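Local coordinates for protein gamma-D-glutamyl-L-lysine dipeptidyl-peptidase (Bacillus cereus ATCC 10987, PDB 3H41) that probably cleaves gamma-D-glutamyl-L-lysine bonds in murein peptides as a C40-family cysteine peptidase, releasing L-Ala-gamma-D-Glu dipeptides during cell wall degradation, at residues I11-A16 and E102-Y107; A127-N132 and L140-N145; T146-L151 and Y158-P163; R179-I184 and G228-R233; A188-I193 and L250-L255. All blocks are in the same frame, centred on the assembly; numbering follows the deposited sequence.

Interaction 1: residues I11-A16 and E102-Y107; sequences IDVSAA and EKQLTY
Asp-12 and Gln-104 supply the one direct polar link here, a backbone hydrogen bond of 2.8 Å from Asp-12 N to Gln-104 O, with 155° at the hydrogen and the donor tilted out of the carbonyl plane. Beside it Ile-11 and Leu-105 form an antiparallel, non-hydrogen-bonded pair, by which strand 105-106 joins strand 8-11 at the margin of the five-stranded sheet of the N-terminal SH3-like domain.

The polar side-chain ends turn to other partners. Gln-104 NE2 donates to the carbonyls of Ser-32 and Thr-34, and Asp-12 OD2 accepts from Asn-35.

Packing fills the rest. The CB atoms of Ile-11 and Leu-105 diverge, yet their tips return, Ile-11 CD1 lying 3.8 Å from Leu-105 CD2, and Met-100 packs on both. Val-13 presses on the extended glutamine chain with both methyls: CG1 is 4.0 Å from Gln-104 CG, and CG2 is 3.9 Å from Gln-104 CD. At the far end of that chain, Gln-104 OE1 reaches Ala-16 CB at 3.7 Å. In Thr-106, OG1 anti to the backbone N (chi1 -171°) leaves the methyl CG2 between that N and the carbonyl carbon, turned to Asp-12 OD1 at 3.5 Å.

A single backbone bond is thus supplemented by an amide chain whose middle is packed and whose end is bonded, which limits how Gln-104 can move.

Interaction 2: residues A127-N132 and L140-N145; sequences AILYIN and LEVSYN
Ala-127 and Val-142 exchange a pair of backbone hydrogen bonds, Val-142 N to Ala-127 O at 2.8 Å being nearly straight (169° at the hydrogen) and running almost along the C=O axis, while Ala-127 N reaches Val-142 O at 2.9 Å in the carbonyl plane. Two residues along each strand, Leu-129 and Leu-140 repeat the exchange, Leu-129 N to Leu-140 O and Leu-140 N to Leu-129 O both measuring 2.8 Å. The non-hydrogen-bonded pair between them, Ile-128 with Glu-141, is knit by weaker CA-H...O contacts, such as Glu-141 CA to Ala-127 O at 3.4 Å.

This is the classic ladder of an antiparallel beta hairpin, strands 126-131 and 139-143, the latter at the edge of the second SH3-like domain's sheet. Glu-141 runs extended with CG anti to the backbone N (chi1 -176°), which lays both CB and CG along Ile-128 CD1, CB at 3.6 Å; Glu-141 OE2 goes on to Thr-126 and Trp-40. On the other face Leu-129 and Val-142 meet at about a right angle, Leu-129 CD1 being 3.7 Å from Val-142 CG1.

Four backbone bonds therefore fix the register, and the two faces differ in chemistry: one purely apolar, the other ending in a charge-bearing group held by neighbours.

Interaction 3: residues T146-L151 and Y158-P163; sequences TRLPLL and YRVLLP
Leu-148 reaches from its strand toward Val-160 and the residues after it. At its base, CB sits 3.9 Å from Val-160 CB, the two side chains crossing at about a right angle, and also near the carbonyl of Leu-161. CG, anti to the carbonyl carbon (chi1 -61°), carries the fork over the end of the partner strand. Branch CD1 meets Leu-162 CD2 at 3.8 Å, and branch CD2 meets Pro-163 CD, also at 3.8 Å, while lying 3.6 Å from Leu-161 O. That carbonyl oxygen is buried by the contact and has no polar partner in the model.

Strands 147-153 and 157-161 form a beta hairpin in the second SH3-like domain, where Leu-150 faces Val-160 as an antiparallel, non-hydrogen-bonded pair. Flanking backbone bonds run from Leu-161 N to Pro-149 O at 3.1 Å and from Leu-151 N to Arg-159 O at 2.7 Å. Beyond the second of these, Leu-150 CD1 lies 4.0 Å from Tyr-158 CD1, oblique to the ring. Leu-151 CD1 rests 3.5 Å from Val-160 C.

Interaction 4: residues R179-I184 and G228-R233; sequences RSQNDI and GITIPR
Gln-181 and Ile-184 pack against Gly-228, the C-prime residue of a Schellman motif that terminates helix 218-225: Ile-229 N returns to Tyr-224 O and Gly-228 N to Lys-225 O. The motif brings Gly-228 to a positive phi (86°).

Van der Waals contact comes from both residues. The amide end of Gln-181 lies beside the glycine, NE2 being 3.3 Å from Gly-228 CA; the side chain gets there by leaving CG anti to the backbone N and bending at chi2 (71°). Ile-184 adds a hydrocarbon side, its CB 3.9 Å from Gly-228 CA, close packing that a residue without a side chain permits.

Polar coupling between the two loops is carried by water. One water accepts from Gln-181 NE2 at 3.1 Å, donates to Gly-228 O at 2.8 Å and also hydrogen-bonds Thr-230 OG1. Gln-181 NE2 additionally donates to Lys-225 O at the helix end, whereas OE1 accepts from Arg-147, so the amide spans the second SH3-like domain and the NlpC/P60 domain with its orientation fixed by opposite demands at its two ends. A second water lies between the backbones, 2.7 Å from Gln-181 O and 3.2 Å from Gly-228 O.

Interaction 5: residues A188-I193 and L250-L255; sequences AADDLI and LQKGDL
Lys-252 stretches along the start of helix 189-197 with its chain fully extended beyond CG, crossing Ile-193 at about a right angle and Asp-190 more obliquely. The isoleucine tip touches the first part of that chain, CD1 being 3.9 Å from Lys-252 CB and the same from CG. Farther out, the ammonium closes a salt bridge, Lys-252 NZ to Asp-190 OD1 at 3.0 Å, using the syn lone pair of that oxygen; chi1 of Asp-190 (-77°) sets the carboxylate beside its own backbone N.

Nearer the turn's backbone than the ammonium, Ala-189 points its methyl at the chain, CB lying 3.7 Å from Lys-252 CB and only 3.2 Å from Lys-252 O. That backbone is a type II beta turn, Gln-251 to Asp-254, with Gly-253 at its third position, where Leu-192 CD1 comes within 4.4 Å of Gly-253 CA. Asp-254 OD2 accepts from Gln-251 N at 2.8 Å and pairs with Arg-308, while Gly-253 O receives Tyr-224 OH.

Within the NlpC/P60 domain the first turn of the helix is thus joined to the turn before strand 255-259 by apolar contact next to the backbone and a charge pair at the solvent-facing edge. Asp-190 lies near the helix N-terminus, which would probably favour its negative charge as well.

How the interactions relate
The five contacts trace the chain from the first SH3-like domain to the peptidase domain. Interactions 2 and 3 share one sheet, and their hydrophobic sides merge where Leu-129 CD1 lies 3.6 Å from Leu-148 CD1. Interaction 1 leans on both: Ser-14 CB is 3.2 Å from Glu-141 O, and Thr-106 CG2 is 3.3 Å from Pro-163 O. Interaction 3 reaches interaction 4 through Arg-147 NH1 and Gln-181 OE1, 2.7 Å apart, and interaction 4 meets interaction 5 where Ile-231 CD1 packs on Leu-255 CD1. A direct tie to the substrate site is Arg-233 of segment 228-233, salt-bridged to substrate-binding Asp-215; the side chain of Ile-193 is about 12 Å from that of His-281, assigned to the active site.

Interaction 1: residues I11-A16 and E102-Y107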
# COMPACT_ATOMS: atom_id res chain seq x y z
N ILE A 11 -6.85 -1.54 -11.59
CA ILE A 11 -6.30 -0.19 -11.41
C ILE A 11 -5.36 0.18 -12.56
O ILE A 11 -4.45 -0.57 -12.88
CB ILE A 11 -5.54 -0.10 -10.07
CG1 ILE A 11 -6.45 -0.53 -8.92
CG2 ILE A 11 -4.96 1.30 -9.85
CD1 ILE A 11 -7.72 0.27 -8.73
N ASP A 12 -5.59 1.37 -13.14
CA ASP A 12 -4.91 1.81 -14.36
C ASP A 12 -4.00 3.00 -14.09
O ASP A 12 -3.51 3.60 -15.02
CB ASP A 12 -5.94 2.11 -15.48
CG ASP A 12 -5.28 2.25 -16.87
OD1 ASP A 12 -4.42 1.44 -17.20
OD2 ASP A 12 -5.62 3.20 -17.63
N VAL A 13 -3.75 3.29 -12.80
CA VAL A 13 -2.86 4.39 -12.44
C VAL A 13 -1.85 3.84 -11.45
O VAL A 13 -2.03 2.73 -10.88
CB VAL A 13 -3.65 5.64 -11.85
CG1 VAL A 13 -4.40 6.35 -12.98
CG2 VAL A 13 -4.60 5.25 -10.71
N SER A 14 -0.78 4.58 -11.23
CA SER A 14 0.28 4.06 -10.33
C SER A 14 -0.32 3.72 -8.96
O SER A 14 -0.10 2.63 -8.42
CB SER A 14 1.43 5.03 -10.20
OG SER A 14 0.96 6.29 -9.76
N ALA A 15 -1.11 4.63 -8.42
CA ALA A 15 -1.93 4.32 -7.27
C ALA A 15 -3.24 5.12 -7.28
O ALA A 15 -3.26 6.35 -7.57
CB ALA A 15 -1.15 4.49 -5.96
N ALA A 16 -4.35 4.39 -7.10
CA ALA A 16 -5.69 4.99 -6.98
C ALA A 16 -6.04 5.18 -5.51
O ALA A 16 -5.88 4.30 -4.70
CB ALA A 16 -6.75 4.13 -7.64
N GLU A 102 -14.00 6.34 -12.18
CA GLU A 102 -14.04 5.25 -13.16
C GLU A 102 -12.89 5.31 -14.16
O GLU A 102 -12.41 4.28 -14.64
CB GLU A 102 -15.38 5.22 -13.91
CG GLU A 102 -15.54 3.89 -14.64
CD GLU A 102 -16.97 3.64 -15.11
OE1 GLU A 102 -17.63 4.61 -15.51
OE2 GLU A 102 -17.41 2.47 -15.06
N LYS A 103 -12.45 6.52 -14.49
CA LYS A 103 -11.38 6.70 -15.45
C LYS A 103 -10.03 6.20 -14.99
O LYS A 103 -9.10 6.15 -15.81
CB LYS A 103 -11.25 8.17 -15.86
CG LYS A 103 -10.86 9.14 -14.75
CD LYS A 103 -10.97 10.58 -15.25
CE LYS A 103 -10.48 11.59 -14.25
NZ LYS A 103 -10.65 13.00 -14.75
N GLN A 104 -9.93 5.81 -13.72
CA GLN A 104 -8.72 5.21 -13.18
C GLN A 104 -8.72 3.68 -13.23
O GLN A 104 -7.80 3.05 -12.69
CB GLN A 104 -8.48 5.69 -11.74
CG GLN A 104 -8.05 7.16 -11.69
CD GLN A 104 -7.68 7.56 -10.28
OE1 GLN A 104 -8.23 7.02 -9.32
NE2 GLN A 104 -6.75 8.51 -10.14
N LEU A 105 -9.74 3.10 -13.86
CA LEU A 105 -9.90 1.64 -13.99
C LEU A 105 -9.74 1.27 -15.46
O LEU A 105 -9.97 2.10 -16.35
CB LEU A 105 -11.28 1.18 -13.52
CG LEU A 105 -11.58 1.27 -12.04
CD1 LEU A 105 -13.02 0.81 -11.80
CD2 LEU A 105 -10.58 0.45 -11.20
N THR A 106 -9.33 0.03 -15.72
CA THR A 106 -9.32 -0.46 -17.07
C THR A 106 -9.68 -1.95 -17.06
O THR A 106 -9.85 -2.58 -15.99
CB THR A 106 -7.95 -0.21 -17.75
OG1 THR A 106 -8.05 -0.51 -19.14
CG2 THR A 106 -6.86 -1.04 -17.12
N TYR A 107 -9.82 -2.51 -18.26
CA TYR A 107 -9.95 -3.96 -18.40
C TYR A 107 -9.31 -4.36 -19.71
O TYR A 107 -9.62 -3.78 -20.74
CB TYR A 107 -11.42 -4.42 -18.40
CG TYR A 107 -11.54 -5.95 -18.44
CD1 TYR A 107 -11.49 -6.64 -19.65
CD2 TYR A 107 -11.60 -6.68 -17.27
CE1 TYR A 107 -11.58 -8.04 -19.69
CE2 TYR A 107 -11.66 -8.07 -17.29
CZ TYR A 107 -11.65 -8.74 -18.51
OH TYR A 107 -11.71 -10.12 -18.53

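Interaction 2: residues A127-N132 and L140-N145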
# COMPACT_ATOMS: atom_id res chain seq x y z
N ALA A 127 9.81 3.27 -8.77
CA ALA A 127 10.70 3.03 -9.92
C ALA A 127 10.03 3.53 -11.16
O ALA A 127 8.80 3.64 -11.17
CB ALA A 127 10.97 1.51 -10.08
N ILE A 128 10.80 3.78 -12.22
CA ILE A 128 10.25 4.18 -13.54
C ILE A 128 10.07 2.97 -14.48
O ILE A 128 10.99 2.19 -14.70
CB ILE A 128 11.10 5.30 -14.22
CG1 ILE A 128 11.34 6.46 -13.24
CG2 ILE A 128 10.41 5.84 -15.60
CD1 ILE A 128 10.06 7.11 -12.68
N LEU A 129 8.84 2.83 -14.99
CA LEU A 129 8.51 1.90 -16.08
C LEU A 129 8.51 2.69 -17.37
O LEU A 129 7.94 3.80 -17.41
CB LEU A 129 7.11 1.32 -15.89
CG LEU A 129 6.91 0.18 -14.94
CD1 LEU A 129 5.46 -0.20 -14.92
CD2 LEU A 129 7.74 -0.97 -15.42
N TYR A 130 9.10 2.12 -18.42
CA TYR A 130 9.17 2.74 -19.76
C TYR A 130 8.27 1.97 -20.70
O TYR A 130 8.46 0.78 -20.89
CB TYR A 130 10.60 2.74 -20.33
CG TYR A 130 11.55 3.39 -19.35
CD1 TYR A 130 11.64 4.79 -19.26
CD2 TYR A 130 12.30 2.64 -18.46
CE1 TYR A 130 12.46 5.39 -18.33
CE2 TYR A 130 13.12 3.26 -17.50
CZ TYR A 130 13.18 4.64 -17.46
OH TYR A 130 13.97 5.29 -16.54
N ILE A 131 7.28 2.65 -21.27
CA ILE A 131 6.30 1.99 -22.15
C ILE A 131 7.00 1.88 -23.50
O ILE A 131 7.52 2.86 -24.03
CB ILE A 131 4.98 2.75 -22.24
CG1 ILE A 131 4.41 3.01 -20.82
CG2 ILE A 131 3.92 1.95 -23.09
CD1 ILE A 131 2.93 3.53 -20.81
N ASN A 132 7.05 0.65 -24.01
CA ASN A 132 7.73 0.32 -25.25
C ASN A 132 7.10 -0.92 -25.89
O ASN A 132 7.22 -2.03 -25.36
CB ASN A 132 9.23 0.10 -25.01
CG ASN A 132 10.01 0.14 -26.28
OD1 ASN A 132 9.56 -0.38 -27.31
ND2 ASN A 132 11.17 0.80 -26.26
N LEU A 140 6.00 5.71 -16.64
CA LEU A 140 5.16 5.76 -15.44
C LEU A 140 6.01 5.49 -14.21
O LEU A 140 6.75 4.49 -14.15
CB LEU A 140 4.05 4.70 -15.51
CG LEU A 140 3.06 4.67 -14.36
CD1 LEU A 140 2.31 6.04 -14.30
CD2 LEU A 140 2.06 3.53 -14.55
N GLU A 141 5.92 6.38 -13.23
CA GLU A 141 6.54 6.10 -11.93
C GLU A 141 5.61 5.18 -11.12
O GLU A 141 4.49 5.57 -10.77
CB GLU A 141 6.83 7.38 -11.18
CG GLU A 141 7.57 7.12 -9.86
CD GLU A 141 7.91 8.40 -9.08
OE1 GLU A 141 7.54 9.50 -9.51
OE2 GLU A 141 8.57 8.31 -8.03
N VAL A 142 6.10 3.99 -10.75
CA VAL A 142 5.27 3.02 -10.05
C VAL A 142 5.80 2.78 -8.63
O VAL A 142 7.01 2.95 -8.34
CB VAL A 142 5.17 1.69 -10.81
CG1 VAL A 142 4.35 1.90 -12.10
CG2 VAL A 142 6.55 1.12 -11.14
N SER A 143 4.90 2.33 -7.76
CA SER A 143 5.23 2.05 -6.37
C SER A 143 5.84 0.67 -6.10
O SER A 143 5.48 -0.31 -6.72
CB SER A 143 3.93 2.13 -5.55
OG SER A 143 4.10 1.68 -4.21
N TYR A 144 6.73 0.61 -5.12
CA TYR A 144 7.03 -0.59 -4.38
C TYR A 144 5.75 -1.40 -4.26
O TYR A 144 4.67 -0.88 -3.98
CB TYR A 144 7.54 -0.23 -2.96
CG TYR A 144 7.94 -1.45 -2.19
CD1 TYR A 144 9.14 -2.09 -2.47
CD2 TYR A 144 7.10 -2.02 -1.23
CE1 TYR A 144 9.52 -3.24 -1.78
CE2 TYR A 144 7.47 -3.19 -0.54
CZ TYR A 144 8.69 -3.80 -0.84
OH TYR A 144 9.13 -4.98 -0.23
N ASN A 145 5.88 -2.69 -4.52
CA ASN A 145 4.80 -3.68 -4.30
C ASN A 145 3.81 -3.77 -5.46
O ASN A 145 2.84 -4.52 -5.36
CB ASN A 145 4.04 -3.43 -2.99
CG ASN A 145 3.21 -4.64 -2.57
OD1 ASN A 145 3.67 -5.80 -2.66
ND2 ASN A 145 1.96 -4.39 -2.14

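Interaction 3: residues T146-L151 and Y158-P163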
# COMPACT_ATOMS: atom_id res chain seq x y z
N THR A 146 4.04 -3.01 -6.52
CA THR A 146 3.32 -3.16 -7.81
C THR A 146 3.73 -4.51 -8.41
O THR A 146 4.92 -4.86 -8.38
CB THR A 146 3.68 -2.01 -8.75
OG1 THR A 146 3.29 -0.73 -8.15
CG2 THR A 146 3.02 -2.19 -10.15
N ARG A 147 2.75 -5.28 -8.91
CA ARG A 147 3.00 -6.55 -9.55
C ARG A 147 2.45 -6.51 -10.96
O ARG A 147 1.29 -6.21 -11.15
CB ARG A 147 2.35 -7.72 -8.82
CG ARG A 147 2.77 -7.88 -7.38
CD ARG A 147 1.69 -7.33 -6.41
NE ARG A 147 2.14 -7.47 -5.02
CZ ARG A 147 2.16 -8.63 -4.35
NH1 ARG A 147 1.71 -9.75 -4.89
NH2 ARG A 147 2.62 -8.66 -3.12
N LEU A 148 3.30 -6.81 -11.95
CA LEU A 148 2.87 -6.89 -13.33
C LEU A 148 3.38 -8.18 -13.98
O LEU A 148 4.51 -8.62 -13.71
CB LEU A 148 3.33 -5.67 -14.11
CG LEU A 148 2.80 -4.32 -13.62
CD1 LEU A 148 3.66 -3.19 -14.18
CD2 LEU A 148 1.33 -4.09 -13.98
N PRO A 149 2.56 -8.78 -14.85
CA PRO A 149 3.02 -10.05 -15.46
C PRO A 149 4.34 -9.91 -16.23
O PRO A 149 4.53 -8.95 -16.99
CB PRO A 149 1.89 -10.39 -16.43
CG PRO A 149 0.69 -9.66 -15.94
CD PRO A 149 1.21 -8.42 -15.28
N LEU A 150 5.23 -10.87 -16.05
CA LEU A 150 6.52 -10.88 -16.69
C LEU A 150 6.31 -11.39 -18.11
O LEU A 150 5.71 -12.45 -18.29
CB LEU A 150 7.48 -11.80 -15.97
CG LEU A 150 8.88 -12.04 -16.55
CD1 LEU A 150 9.72 -10.77 -16.51
CD2 LEU A 150 9.54 -13.18 -15.75
N LEU A 151 6.81 -10.64 -19.09
CA LEU A 151 6.81 -11.12 -20.47
C LEU A 151 8.15 -11.69 -20.93
O LEU A 151 8.18 -12.68 -21.66
CB LEU A 151 6.36 -10.02 -21.40
CG LEU A 151 4.99 -9.40 -21.13
CD1 LEU A 151 4.82 -8.15 -21.98
CD2 LEU A 151 3.87 -10.40 -21.38
N TYR A 158 13.48 -6.20 -17.16
CA TYR A 158 12.35 -7.09 -17.28
C TYR A 158 11.36 -6.38 -18.17
O TYR A 158 11.19 -5.15 -18.04
CB TYR A 158 11.65 -7.30 -15.94
CG TYR A 158 12.50 -7.86 -14.83
CD1 TYR A 158 12.94 -9.17 -14.86
CD2 TYR A 158 12.83 -7.09 -13.73
CE1 TYR A 158 13.71 -9.69 -13.83
CE2 TYR A 158 13.60 -7.61 -12.68
CZ TYR A 158 14.03 -8.91 -12.74
OH TYR A 158 14.79 -9.45 -11.72
N ARG A 159 10.71 -7.13 -19.05
CA ARG A 159 9.55 -6.63 -19.77
C ARG A 159 8.27 -7.13 -19.12
O ARG A 159 8.16 -8.33 -18.74
CB ARG A 159 9.65 -7.06 -21.23
CG ARG A 159 8.65 -6.41 -22.15
CD ARG A 159 9.12 -6.60 -23.62
NE ARG A 159 8.60 -5.56 -24.47
CZ ARG A 159 8.02 -5.76 -25.65
NH1 ARG A 159 7.89 -7.00 -26.14
NH2 ARG A 159 7.58 -4.72 -26.36
N VAL A 160 7.30 -6.24 -18.96
CA VAL A 160 6.06 -6.59 -18.32
C VAL A 160 4.85 -6.08 -19.10
O VAL A 160 4.95 -5.17 -19.93
CB VAL A 160 6.01 -5.98 -16.87
CG1 VAL A 160 7.14 -6.54 -16.03
CG2 VAL A 160 6.07 -4.43 -16.95
N LEU A 161 3.69 -6.61 -18.77
CA LEU A 161 2.42 -6.19 -19.36
C LEU A 161 1.65 -5.25 -18.39
O LEU A 161 1.48 -5.57 -17.23
CB LEU A 161 1.55 -7.42 -19.64
CG LEU A 161 0.27 -7.15 -20.43
CD1 LEU A 161 0.56 -6.71 -21.87
CD2 LEU A 161 -0.66 -8.36 -20.40
N LEU A 162 1.26 -4.10 -18.89
CA LEU A 162 0.44 -3.12 -18.16
C LEU A 162 -1.06 -3.48 -18.20
O LEU A 162 -1.53 -4.16 -19.12
CB LEU A 162 0.63 -1.72 -18.74
CG LEU A 162 2.07 -1.26 -18.69
CD1 LEU A 162 2.16 0.13 -19.28
CD2 LEU A 162 2.58 -1.31 -17.24
N PRO A 163 -1.83 -3.01 -17.22
CA PRO A 163 -3.26 -3.37 -17.17
C PRO A 163 -4.06 -2.90 -18.39
O PRO A 163 -5.13 -3.43 -18.67
CB PRO A 163 -3.77 -2.69 -15.88
CG PRO A 163 -2.65 -2.05 -15.24
CD PRO A 163 -1.38 -2.35 -15.98

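Interaction 4: residues R179-I184 and G228-R233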
# COMPACT_ATOMS: atom_id res chain seq x y z
N ARG A 179 6.86 -16.43 -8.99
CA ARG A 179 5.85 -17.26 -9.67
C ARG A 179 4.43 -16.85 -9.28
O ARG A 179 3.51 -16.90 -10.11
CB ARG A 179 6.09 -18.75 -9.36
CG ARG A 179 7.54 -19.18 -9.60
N SER A 180 4.25 -16.42 -8.04
CA SER A 180 2.94 -16.03 -7.49
C SER A 180 3.12 -15.50 -6.08
O SER A 180 4.22 -15.66 -5.52
CB SER A 180 2.00 -17.23 -7.43
OG SER A 180 2.45 -18.14 -6.46
N GLN A 181 2.06 -14.94 -5.49
CA GLN A 181 2.10 -14.38 -4.11
C GLN A 181 2.52 -15.49 -3.18
O GLN A 181 3.39 -15.32 -2.29
CB GLN A 181 0.72 -13.84 -3.70
CG GLN A 181 0.55 -13.37 -2.22
CD GLN A 181 1.29 -12.06 -1.89
OE1 GLN A 181 1.86 -11.45 -2.78
NE2 GLN A 181 1.29 -11.67 -0.61
N ASN A 182 1.92 -16.65 -3.45
CA ASN A 182 2.15 -17.84 -2.65
C ASN A 182 3.57 -18.35 -2.76
O ASN A 182 4.01 -19.10 -1.89
CB ASN A 182 1.19 -18.94 -3.09
CG ASN A 182 -0.24 -18.43 -3.23
OD1 ASN A 182 -0.56 -17.65 -4.14
ND2 ASN A 182 -1.11 -18.88 -2.32
N ASP A 183 4.28 -17.96 -3.81
CA ASP A 183 5.67 -18.41 -3.97
C ASP A 183 6.74 -17.38 -3.64
O ASP A 183 7.92 -17.60 -3.93
CB ASP A 183 5.88 -18.93 -5.38
CG ASP A 183 5.07 -20.17 -5.64
OD1 ASP A 183 5.18 -21.10 -4.82
OD2 ASP A 183 4.29 -20.16 -6.61
N ILE A 184 6.34 -16.27 -3.02
CA ILE A 184 7.32 -15.34 -2.51
C ILE A 184 7.90 -16.04 -1.30
O ILE A 184 7.17 -16.57 -0.50
CB ILE A 184 6.73 -13.96 -2.15
CG1 ILE A 184 6.20 -13.28 -3.41
CG2 ILE A 184 7.79 -13.10 -1.45
CD1 ILE A 184 5.34 -12.02 -3.12
N GLY A 228 4.97 -11.80 0.76
CA GLY A 228 4.08 -12.97 0.60
C GLY A 228 3.08 -13.24 1.73
O GLY A 228 2.41 -14.27 1.74
N ILE A 229 2.97 -12.32 2.67
CA ILE A 229 2.06 -12.51 3.84
C ILE A 229 1.00 -11.42 3.83
O ILE A 229 1.29 -10.24 4.01
CB ILE A 229 2.85 -12.51 5.16
CG1 ILE A 229 3.92 -13.60 5.14
CG2 ILE A 229 1.88 -12.66 6.35
CD1 ILE A 229 4.76 -13.67 6.37
N THR A 230 -0.25 -11.81 3.58
CA THR A 230 -1.33 -10.85 3.47
C THR A 230 -1.96 -10.70 4.85
O THR A 230 -2.45 -11.68 5.42
CB THR A 230 -2.37 -11.33 2.46
OG1 THR A 230 -1.72 -11.44 1.19
CG2 THR A 230 -3.50 -10.31 2.37
N ILE A 231 -1.83 -9.50 5.41
CA ILE A 231 -2.41 -9.15 6.71
C ILE A 231 -3.52 -8.13 6.41
O ILE A 231 -3.57 -7.60 5.34
CB ILE A 231 -1.33 -8.61 7.70
CG1 ILE A 231 -0.91 -7.16 7.39
CG2 ILE A 231 -0.09 -9.51 7.67
CD1 ILE A 231 0.18 -6.58 8.34
N PRO A 232 -4.44 -7.89 7.35
CA PRO A 232 -5.52 -6.93 7.11
C PRO A 232 -4.98 -5.53 6.80
O PRO A 232 -3.87 -5.18 7.21
CB PRO A 232 -6.31 -6.92 8.43
CG PRO A 232 -5.99 -8.25 9.05
CD PRO A 232 -4.57 -8.55 8.66
N ARG A 233 -5.75 -4.77 6.05
CA ARG A 233 -5.37 -3.42 5.70
C ARG A 233 -5.28 -2.46 6.90
O ARG A 233 -4.37 -1.64 6.95
CB ARG A 233 -6.33 -2.85 4.66
CG ARG A 233 -6.22 -1.37 4.39
CD ARG A 233 -4.94 -1.05 3.80
NE ARG A 233 -4.69 0.39 3.57
CZ ARG A 233 -4.29 1.28 4.48
NH1 ARG A 233 -4.22 0.98 5.76
NH2 ARG A 233 -3.97 2.50 4.08
O HOH W 1 -0.29 -13.83 1.00
O HOH W 2 3.96 -16.55 0.07

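Interaction 5: residues A188-I193 and L250-L255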
# COMPACT_ATOMS: atom_id res chain seq x y z
N ALA A 188 12.71 -13.52 6.56
CA ALA A 188 13.28 -13.38 7.88
C ALA A 188 12.83 -12.01 8.37
O ALA A 188 12.47 -11.12 7.54
CB ALA A 188 14.79 -13.44 7.79
N ALA A 189 12.83 -11.82 9.68
CA ALA A 189 12.44 -10.53 10.24
C ALA A 189 13.31 -9.40 9.71
O ALA A 189 12.81 -8.32 9.37
CB ALA A 189 12.46 -10.56 11.78
N ASP A 190 14.60 -9.66 9.56
CA ASP A 190 15.49 -8.63 9.02
C ASP A 190 15.10 -8.14 7.61
O ASP A 190 15.30 -6.95 7.29
CB ASP A 190 16.95 -9.07 9.00
CG ASP A 190 17.62 -9.02 10.37
OD1 ASP A 190 17.08 -8.39 11.33
OD2 ASP A 190 18.72 -9.61 10.46
N ASP A 191 14.58 -9.03 6.78
CA ASP A 191 14.10 -8.66 5.43
C ASP A 191 12.98 -7.60 5.52
O ASP A 191 12.95 -6.63 4.76
CB ASP A 191 13.53 -9.85 4.67
CG ASP A 191 14.53 -11.04 4.55
OD1 ASP A 191 15.72 -10.86 4.76
OD2 ASP A 191 14.06 -12.15 4.23
N LEU A 192 12.04 -7.83 6.44
CA LEU A 192 10.93 -6.90 6.70
C LEU A 192 11.45 -5.54 7.19
O LEU A 192 11.01 -4.50 6.72
CB LEU A 192 9.98 -7.46 7.74
CG LEU A 192 9.29 -8.82 7.50
CD1 LEU A 192 8.51 -9.19 8.71
CD2 LEU A 192 8.38 -8.83 6.27
N ILE A 193 12.44 -5.58 8.07
CA ILE A 193 13.00 -4.39 8.65
C ILE A 193 13.72 -3.60 7.57
O ILE A 193 13.53 -2.39 7.44
CB ILE A 193 13.91 -4.74 9.88
CG1 ILE A 193 13.04 -5.35 10.99
CG2 ILE A 193 14.69 -3.50 10.33
CD1 ILE A 193 13.78 -5.90 12.20
N LEU A 250 8.56 -10.06 22.87
CA LEU A 250 8.62 -9.32 21.63
C LEU A 250 9.86 -9.71 20.83
O LEU A 250 10.96 -9.80 21.38
CB LEU A 250 8.64 -7.82 21.84
CG LEU A 250 7.36 -7.05 22.09
CD1 LEU A 250 7.74 -5.57 22.19
CD2 LEU A 250 6.38 -7.27 20.98
N GLN A 251 9.66 -9.92 19.54
CA GLN A 251 10.74 -10.23 18.60
C GLN A 251 10.69 -9.30 17.38
O GLN A 251 9.65 -8.72 17.06
CB GLN A 251 10.65 -11.70 18.13
CG GLN A 251 11.06 -12.68 19.20
CD GLN A 251 10.76 -14.14 18.84
OE1 GLN A 251 10.45 -14.47 17.68
NE2 GLN A 251 10.86 -15.01 19.84
N LYS A 252 11.84 -9.14 16.74
CA LYS A 252 11.93 -8.43 15.49
C LYS A 252 10.82 -8.88 14.53
O LYS A 252 10.57 -10.07 14.36
CB LYS A 252 13.27 -8.68 14.82
CG LYS A 252 14.45 -8.01 15.47
CD LYS A 252 15.72 -8.31 14.69
CE LYS A 252 16.87 -7.39 14.99
NZ LYS A 252 18.03 -7.80 14.14
N GLY A 253 10.18 -7.90 13.90
CA GLY A 253 9.07 -8.13 12.99
C GLY A 253 7.70 -8.11 13.62
O GLY A 253 6.69 -7.91 12.90
N ASP A 254 7.63 -8.31 14.94
CA ASP A 254 6.34 -8.32 15.59
C ASP A 254 5.66 -6.97 15.37
O ASP A 254 6.33 -5.94 15.29
CB ASP A 254 6.45 -8.60 17.08
CG ASP A 254 6.72 -10.07 17.41
OD1 ASP A 254 6.58 -10.94 16.50
OD2 ASP A 254 7.11 -10.33 18.58
N LEU A 255 4.33 -6.99 15.20
CA LEU A 255 3.57 -5.73 15.09
C LEU A 255 3.08 -5.32 16.48
O LEU A 255 2.58 -6.15 17.25
CB LEU A 255 2.39 -5.85 14.14
CG LEU A 255 2.75 -6.01 12.63
CD1 LEU A 255 1.50 -5.93 11.72
CD2 LEU A 255 3.83 -5.03 12.21